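Local coordinates for citrate synthase (PDB 2IBP), which probably condenses acetyl-CoA with oxaloacetate to give citrate and free CoA in the tricarboxylic acid cycle, at residues D197-Y207 against F302-F313. Residues are numbered along the deposited sequence; the frame is centred on the assembly and turned at random.
Sequences DPLASRGIDLY and FKEFSRDYVAKF
Leu-199 fits as a knob into a hole on helix 297-313, seated among Phe-305, Tyr-309, Lys-312 and Phe-313. Its CB lies 4.2 Å from CE2 of Phe-313, and CG faces CD1 of Tyr-309 at 4.3 Å. A chi1 of -174° points the branch at the other helix, where CD1 meets CE1 of Phe-305, whereas CD2 presses tightly on CD of Lys-312, 3.5 Å away, the two side chains running antiparallel alongside one another.

Beyond this leucine the lysine bends at its last torsion (chi4 -58°), and NZ reaches OD2 of Asp-197 in a 2.9 Å salt bridge, from the syn side but well out of the carboxylate plane. The other oxygen, OD1, caps the helix by accepting from Leu-199 N, while the edge of the Phe-313 ring faces the carboxylate. Replacing Asp-197 by an alanine would probably leave the Lys-312 ammonium without this counter-charge and Leu-199 N without its capping acceptor.

Phe-305 is the reciprocal knob, laying one ring face over Gly-203 CA in a CH-pi contact. Its edge lies over one face of the Arg-202 guanidinium, whose NH2 forms a salt bridge to Asp-308 OD2 at 2.9 Å near the guanidinium plane; a water bridges NH1 to that same oxygen. Asp-308, about 4 Å from a magnesium ion, and Glu-304 belong to a magnesium-binding site. The antiparallel pair, crossing at -161° in the helical citrate synthase fold, joins knobs-into-holes packing to this site.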
ATOM      1  N   ASP A 197      -2.352   9.059  34.628  1.00 11.52           N
ATOM      2  CA  ASP A 197      -3.480   8.942  35.532  0.50  2.08           C
ATOM      3  C   ASP A 197      -4.280   7.746  35.011  1.00 11.44           C
ATOM      4  O   ASP A 197      -4.401   7.534  33.796  1.00 10.90           O
ATOM      5  CB  ASP A 197      -4.334  10.212  35.473  0.50  4.59           C
ATOM      6  CG  ASP A 197      -5.442  10.224  36.501  0.50 14.16           C
ATOM      7  OD1 ASP A 197      -6.389   9.418  36.381  0.50 20.40           O
ATOM      8  OD2 ASP A 197      -5.412  11.106  37.387  0.50 30.38           O
ATOM      9  N   PRO A 198      -4.767   6.908  35.921  1.00 14.01           N
ATOM     10  CA  PRO A 198      -5.569   5.743  35.555  1.00 12.91           C
ATOM     11  C   PRO A 198      -6.697   6.032  34.567  1.00 10.20           C
ATOM     12  O   PRO A 198      -6.990   5.204  33.704  1.00 11.87           O
ATOM     13  CB  PRO A 198      -6.174   5.299  36.888  1.00 20.20           C
ATOM     14  CG  PRO A 198      -5.280   5.855  37.931  1.00 17.09           C
ATOM     15  CD  PRO A 198      -4.521   6.996  37.370  1.00 16.30           C
ATOM     16  N   LEU A 199      -7.370   7.157  34.735  1.00 10.01           N
ATOM     17  CA  LEU A 199      -8.468   7.520  33.864  1.00 10.85           C
ATOM     18  C   LEU A 199      -7.976   7.799  32.427  1.00  9.18           C
ATOM     19  O   LEU A 199      -8.622   7.391  31.462  1.00 10.16           O
ATOM     20  CB  LEU A 199      -9.193   8.725  34.446  1.00 12.53           C
ATOM     21  CG  LEU A 199     -10.467   9.206  33.767  1.00 17.06           C
ATOM     22  CD1 LEU A 199     -11.441   8.081  33.497  1.00 20.37           C
ATOM     23  CD2 LEU A 199     -11.082  10.295  34.663  1.00 16.27           C
ATOM     24  N   ALA A 200      -6.801   8.409  32.293  1.00  8.83           N
ATOM     25  CA  ALA A 200      -6.236   8.680  30.968  1.00  8.58           C
ATOM     26  C   ALA A 200      -5.851   7.352  30.302  1.00  9.67           C
ATOM     27  O   ALA A 200      -6.161   7.127  29.127  1.00 10.15           O
ATOM     28  CB  ALA A 200      -5.036   9.620  31.062  1.00 10.23           C
ATOM     29  N   SER A 201      -5.232   6.454  31.071  1.00  8.25           N
ATOM     30  CA  SER A 201      -4.858   5.130  30.543  1.00  6.12           C
ATOM     31  C   SER A 201      -6.089   4.362  30.102  1.00  8.13           C
ATOM     32  O   SER A 201      -6.066   3.656  29.096  1.00  9.58           O
ATOM     33  CB  SER A 201      -4.121   4.302  31.600  1.00 16.30           C
ATOM     34  OG  SER A 201      -2.914   4.933  31.947  1.00 21.49           O
ATOM     35  N   ARG A 202      -7.134   4.399  30.922  1.00  7.81           N
ATOM     36  CA  ARG A 202      -8.375   3.731  30.544  1.00  9.38           C
ATOM     37  C   ARG A 202      -8.905   4.251  29.213  1.00  7.93           C
ATOM     38  O   ARG A 202      -9.419   3.494  28.397  1.00  9.02           O
ATOM     39  CB  ARG A 202      -9.447   3.865  31.629  1.00  9.11           C
ATOM     40  CG  ARG A 202     -10.742   3.174  31.252  1.00 11.56           C
ATOM     41  CD  ARG A 202     -11.683   3.003  32.422  1.00 13.04           C
ATOM     42  NE  ARG A 202     -12.287   4.236  32.912  1.00 11.48           N
ATOM     43  CZ  ARG A 202     -13.477   4.710  32.537  1.00  9.63           C
ATOM     44  NH1 ARG A 202     -14.184   4.138  31.561  1.00 12.88           N
ATOM     45  NH2 ARG A 202     -13.948   5.802  33.114  1.00 12.18           N
ATOM     46  N   GLY A 203      -8.841   5.561  29.026  1.00  7.82           N
ATOM     47  CA  GLY A 203      -9.286   6.180  27.798  1.00  7.16           C
ATOM     48  C   GLY A 203      -8.529   5.659  26.596  1.00  5.42           C
ATOM     49  O   GLY A 203      -9.124   5.319  25.588  1.00  7.66           O
ATOM     50  N   ILE A 204      -7.210   5.573  26.730  1.00  4.35           N
ATOM     51  CA  ILE A 204      -6.391   5.053  25.631  1.00  7.16           C
ATOM     52  C   ILE A 204      -6.732   3.584  25.398  1.00  8.65           C
ATOM     53  O   ILE A 204      -6.975   3.163  24.265  1.00  7.41           O
ATOM     54  CB  ILE A 204      -4.883   5.254  25.874  1.00  8.61           C
ATOM     55  CG1 ILE A 204      -4.552   6.754  25.915  1.00  8.75           C
ATOM     56  CG2 ILE A 204      -4.054   4.551  24.774  1.00  8.95           C
ATOM     57  CD1 ILE A 204      -4.880   7.515  24.630  1.00 13.94           C
ATOM     58  N   ASP A 205      -6.792   2.798  26.463  1.00  8.49           N
ATOM     59  CA  ASP A 205      -7.112   1.373  26.321  1.00  8.76           C
ATOM     60  C   ASP A 205      -8.471   1.200  25.635  1.00  6.70           C
ATOM     61  O   ASP A 205      -8.619   0.388  24.717  1.00  7.41           O
ATOM     62  CB  ASP A 205      -7.155   0.699  27.690  1.00  8.13           C
ATOM     63  CG  ASP A 205      -7.072  -0.817  27.602  1.00 16.99           C
ATOM     64  OD1 ASP A 205      -6.260  -1.319  26.805  1.00 11.18           O
ATOM     65  OD2 ASP A 205      -7.710  -1.505  28.423  1.00 23.58           O
ATOM     66  N   LEU A 206      -9.463   1.965  26.088  1.00  5.69           N
ATOM     67  CA  LEU A 206     -10.797   1.892  25.516  1.00  5.99           C
ATOM     68  C   LEU A 206     -10.762   2.263  24.043  1.00  8.12           C
ATOM     69  O   LEU A 206     -11.325   1.571  23.203  1.00  8.32           O
ATOM     70  CB  LEU A 206     -11.756   2.815  26.263  1.00  8.01           C
ATOM     71  CG  LEU A 206     -13.204   2.760  25.808  1.00 10.09           C
ATOM     72  CD1 LEU A 206     -13.767   1.333  25.929  1.00 14.21           C
ATOM     73  CD2 LEU A 206     -14.019   3.768  26.655  1.00 10.14           C
ATOM     74  N   TYR A 207     -10.088   3.362  23.725  1.00  5.85           N
ATOM     75  CA  TYR A 207      -9.996   3.790  22.337  1.00  5.58           C
ATOM     76  C   TYR A 207      -9.384   2.676  21.483  1.00  6.99           C
ATOM     77  O   TYR A 207      -9.875   2.364  20.398  1.00  6.73           O
ATOM     78  CB  TYR A 207      -9.150   5.049  22.221  1.00  8.11           C
ATOM     79  CG  TYR A 207      -9.034   5.523  20.787  1.00  7.29           C
ATOM     80  CD1 TYR A 207      -9.920   6.463  20.269  1.00 10.61           C
ATOM     81  CD2 TYR A 207      -8.097   4.967  19.934  1.00  9.05           C
ATOM     82  CE1 TYR A 207      -9.838   6.851  18.950  1.00  9.37           C
ATOM     83  CE2 TYR A 207      -8.025   5.344  18.625  1.00  9.61           C
ATOM     84  CZ  TYR A 207      -8.897   6.273  18.141  1.00 11.06           C
ATOM     85  OH  TYR A 207      -8.817   6.630  16.822  1.00 18.62           O
ATOM     86  N   PHE A 302     -17.639   5.530  24.049  1.00  6.84           N
ATOM     87  CA  PHE A 302     -16.591   6.520  24.218  1.00  7.30           C
ATOM     88  C   PHE A 302     -17.123   7.835  24.786  1.00  9.31           C
ATOM     89  O   PHE A 302     -16.421   8.523  25.520  1.00 10.83           O
ATOM     90  CB  PHE A 302     -15.758   6.714  22.965  1.00  9.47           C
ATOM     91  CG  PHE A 302     -14.349   7.087  23.273  1.00  8.68           C
ATOM     92  CD1 PHE A 302     -13.495   6.164  23.853  1.00 10.67           C
ATOM     93  CD2 PHE A 302     -13.894   8.364  23.069  1.00 10.35           C
ATOM     94  CE1 PHE A 302     -12.216   6.502  24.192  1.00 10.67           C
ATOM     95  CE2 PHE A 302     -12.605   8.698  23.375  1.00 11.06           C
ATOM     96  CZ  PHE A 302     -11.758   7.758  23.942  1.00 13.34           C
ATOM     97  N   LYS A 303     -18.371   8.156  24.465  1.00  9.36           N
ATOM     98  CA  LYS A 303     -19.041   9.328  25.040  1.00  9.70           C
ATOM     99  C   LYS A 303     -19.026   9.237  26.572  1.00  8.74           C
ATOM    100  O   LYS A 303     -18.682  10.184  27.267  1.00 10.68           O
ATOM    101  CB  LYS A 303     -20.492   9.365  24.595  1.00 12.20           C
ATOM    102  CG  LYS A 303     -21.296  10.440  25.291  1.00 10.04           C
ATOM    103  CD  LYS A 303     -22.763  10.311  24.981  1.00 16.13           C
ATOM    104  CE  LYS A 303     -23.539  11.416  25.675  1.00 27.24           C
ATOM    105  NZ  LYS A 303     -24.999  11.242  25.496  1.00 31.27           N
ATOM    106  N   GLU A 304     -19.388   8.067  27.089  1.00  8.21           N
ATOM    107  CA  GLU A 304     -19.431   7.864  28.533  1.00 10.11           C
ATOM    108  C   GLU A 304     -18.057   7.967  29.168  1.00 11.63           C
ATOM    109  O   GLU A 304     -17.916   8.481  30.262  1.00 10.96           O
ATOM    110  CB  GLU A 304     -20.148   6.573  28.900  1.00 15.39           C
ATOM    111  CG  GLU A 304     -21.623   6.651  28.567  1.00 19.20           C
ATOM    112  CD  GLU A 304     -22.287   7.882  29.195  1.00 25.27           C
ATOM    113  OE1 GLU A 304     -22.007   8.179  30.381  1.00 26.47           O
ATOM    114  OE2 GLU A 304     -23.057   8.567  28.500  1.00 21.73           O
ATOM    115  N   PHE A 305     -17.042   7.422  28.513  1.00  7.58           N
ATOM    116  CA  PHE A 305     -15.695   7.619  28.999  1.00  7.88           C
ATOM    117  C   PHE A 305     -15.360   9.115  29.028  1.00  9.46           C
ATOM    118  O   PHE A 305     -14.767   9.622  29.983  1.00  9.61           O
ATOM    119  CB  PHE A 305     -14.662   6.919  28.116  1.00 10.10           C
ATOM    120  CG  PHE A 305     -13.297   7.412  28.374  1.00  7.58           C
ATOM    121  CD1 PHE A 305     -12.663   7.084  29.553  1.00  9.74           C
ATOM    122  CD2 PHE A 305     -12.723   8.366  27.554  1.00  8.23           C
ATOM    123  CE1 PHE A 305     -11.458   7.662  29.882  1.00 11.00           C
ATOM    124  CE2 PHE A 305     -11.516   8.939  27.895  1.00 10.34           C
ATOM    125  CZ  PHE A 305     -10.895   8.587  29.048  1.00 11.46           C
ATOM    126  N   SER A 306     -15.688   9.820  27.947  1.00 10.54           N
ATOM    127  CA  SER A 306     -15.383  11.240  27.843  1.00  9.71           C
ATOM    128  C   SER A 306     -16.044  12.020  28.973  1.00  8.55           C
ATOM    129  O   SER A 306     -15.450  12.940  29.526  1.00 10.71           O
ATOM    130  CB  SER A 306     -15.798  11.783  26.482  1.00 12.31           C
ATOM    131  OG  SER A 306     -15.140  11.065  25.455  1.00 12.94           O
ATOM    132  N   ARG A 307     -17.264  11.625  29.305  1.00  9.33           N
ATOM    133  CA  ARG A 307     -17.990  12.245  30.405  1.00 10.57           C
ATOM    134  C   ARG A 307     -17.191  12.087  31.697  1.00 10.71           C
ATOM    135  O   ARG A 307     -17.031  13.041  32.456  1.00 13.39           O
ATOM    136  CB  ARG A 307     -19.351  11.596  30.559  1.00 10.58           C
ATOM    137  CG  ARG A 307     -20.224  12.284  31.580  1.00 13.25           C
ATOM    138  CD  ARG A 307     -21.475  11.506  31.891  1.00 18.22           C
ATOM    139  NE  ARG A 307     -22.213  11.141  30.691  1.00 22.49           N
ATOM    140  CZ  ARG A 307     -22.995  11.963  29.992  1.00 28.66           C
ATOM    141  NH1 ARG A 307     -23.092  13.251  30.295  1.00 24.42           N
ATOM    142  NH2 ARG A 307     -23.640  11.494  28.934  1.00 29.13           N
ATOM    143  N   ASP A 308     -16.714  10.868  31.948  1.00 11.77           N
ATOM    144  CA  ASP A 308     -15.886  10.581  33.120  1.00 10.51           C
ATOM    145  C   ASP A 308     -14.612  11.394  33.126  1.00 10.12           C
ATOM    146  O   ASP A 308     -14.197  11.907  34.156  1.00 12.84           O
ATOM    147  CB  ASP A 308     -15.527   9.107  33.197  1.00 11.02           C
ATOM    148  CG  ASP A 308     -16.721   8.227  33.465  1.00 17.78           C
ATOM    149  OD1 ASP A 308     -17.767   8.757  33.899  1.00 20.07           O
ATOM    150  OD2 ASP A 308     -16.610   7.003  33.234  1.00 19.68           O
ATOM    151  N   TYR A 309     -13.981  11.518  31.964  1.00  7.06           N
ATOM    152  CA  TYR A 309     -12.739  12.238  31.866  1.00  7.85           C
ATOM    153  C   TYR A 309     -12.914  13.709  32.243  1.00 12.33           C
ATOM    154  O   TYR A 309     -12.142  14.262  33.046  1.00 13.21           O
ATOM    155  CB  TYR A 309     -12.155  12.101  30.449  1.00  8.75           C
ATOM    156  CG  TYR A 309     -10.782  12.706  30.350  1.00 11.86           C
ATOM    157  CD1 TYR A 309      -9.644  11.940  30.584  1.00 12.96           C
ATOM    158  CD2 TYR A 309     -10.625  14.062  30.149  1.00 13.74           C
ATOM    159  CE1 TYR A 309      -8.390  12.501  30.542  1.00 16.80           C
ATOM    160  CE2 TYR A 309      -9.376  14.634  30.089  1.00 11.86           C
ATOM    161  CZ  TYR A 309      -8.258  13.854  30.300  1.00 16.86           C
ATOM    162  OH  TYR A 309      -7.007  14.416  30.256  1.00 20.49           O
ATOM    163  N   VAL A 310     -13.931  14.355  31.683  1.00  9.68           N
ATOM    164  CA  VAL A 310     -14.122  15.770  31.971  1.00 13.64           C
ATOM    165  C   VAL A 310     -14.690  15.983  33.372  1.00 11.20           C
ATOM    166  O   VAL A 310     -14.470  17.043  33.960  1.00 15.52           O
ATOM    167  CB  VAL A 310     -14.947  16.495  30.889  1.00 12.36           C
ATOM    168  CG1 VAL A 310     -14.254  16.368  29.538  1.00 10.07           C
ATOM    169  CG2 VAL A 310     -16.354  15.966  30.838  1.00 16.06           C
ATOM    170  N   ALA A 311     -15.371  14.984  33.925  1.00 12.59           N
ATOM    171  CA  ALA A 311     -15.869  15.090  35.303  1.00 11.68           C
ATOM    172  C   ALA A 311     -14.647  15.194  36.228  1.00 15.54           C
ATOM    173  O   ALA A 311     -14.649  15.970  37.187  1.00 18.79           O
ATOM    174  CB  ALA A 311     -16.717  13.903  35.665  1.00 14.47           C
ATOM    175  N   LYS A 312     -13.585  14.449  35.915  1.00 11.13           N
ATOM    176  CA  LYS A 312     -12.380  14.482  36.727  1.00 15.82           C
ATOM    177  C   LYS A 312     -11.456  15.650  36.434  1.00 16.60           C
ATOM    178  O   LYS A 312     -11.022  16.338  37.354  1.00 19.07           O
ATOM    179  CB  LYS A 312     -11.586  13.183  36.595  1.00 14.97           C
ATOM    180  CG  LYS A 312     -10.345  13.156  37.483  1.00 22.80           C
ATOM    181  CD  LYS A 312      -9.612  11.837  37.379  1.00 27.44           C
ATOM    182  CE  LYS A 312      -8.536  11.699  38.450  1.00 36.71           C
ATOM    183  NZ  LYS A 312      -7.519  12.778  38.422  1.00 38.02           N
ATOM    184  N   PHE A 313     -11.142  15.870  35.162  1.00 11.53           N
ATOM    185  CA  PHE A 313     -10.162  16.871  34.781  1.00 12.73           C
ATOM    186  C   PHE A 313     -10.740  18.200  34.325  1.00 15.35           C
ATOM    187  O   PHE A 313      -9.992  19.130  34.037  1.00 21.13           O
ATOM    188  CB  PHE A 313      -9.260  16.326  33.685  1.00 14.95           C
ATOM    189  CG  PHE A 313      -8.475  15.130  34.109  1.00 15.21           C
ATOM    190  CD1 PHE A 313      -7.401  15.277  34.970  1.00 19.28           C
ATOM    191  CD2 PHE A 313      -8.813  13.858  33.669  1.00 15.06           C
ATOM    192  CE1 PHE A 313      -6.678  14.175  35.394  1.00 25.74           C
ATOM    193  CE2 PHE A 313      -8.076  12.754  34.075  1.00 17.55           C
ATOM    194  CZ  PHE A 313      -7.018  12.915  34.944  1.00 24.01           C
TER
HETATM  195  O   HOH W   1     -16.872   4.978  31.119  1.00 16.22           O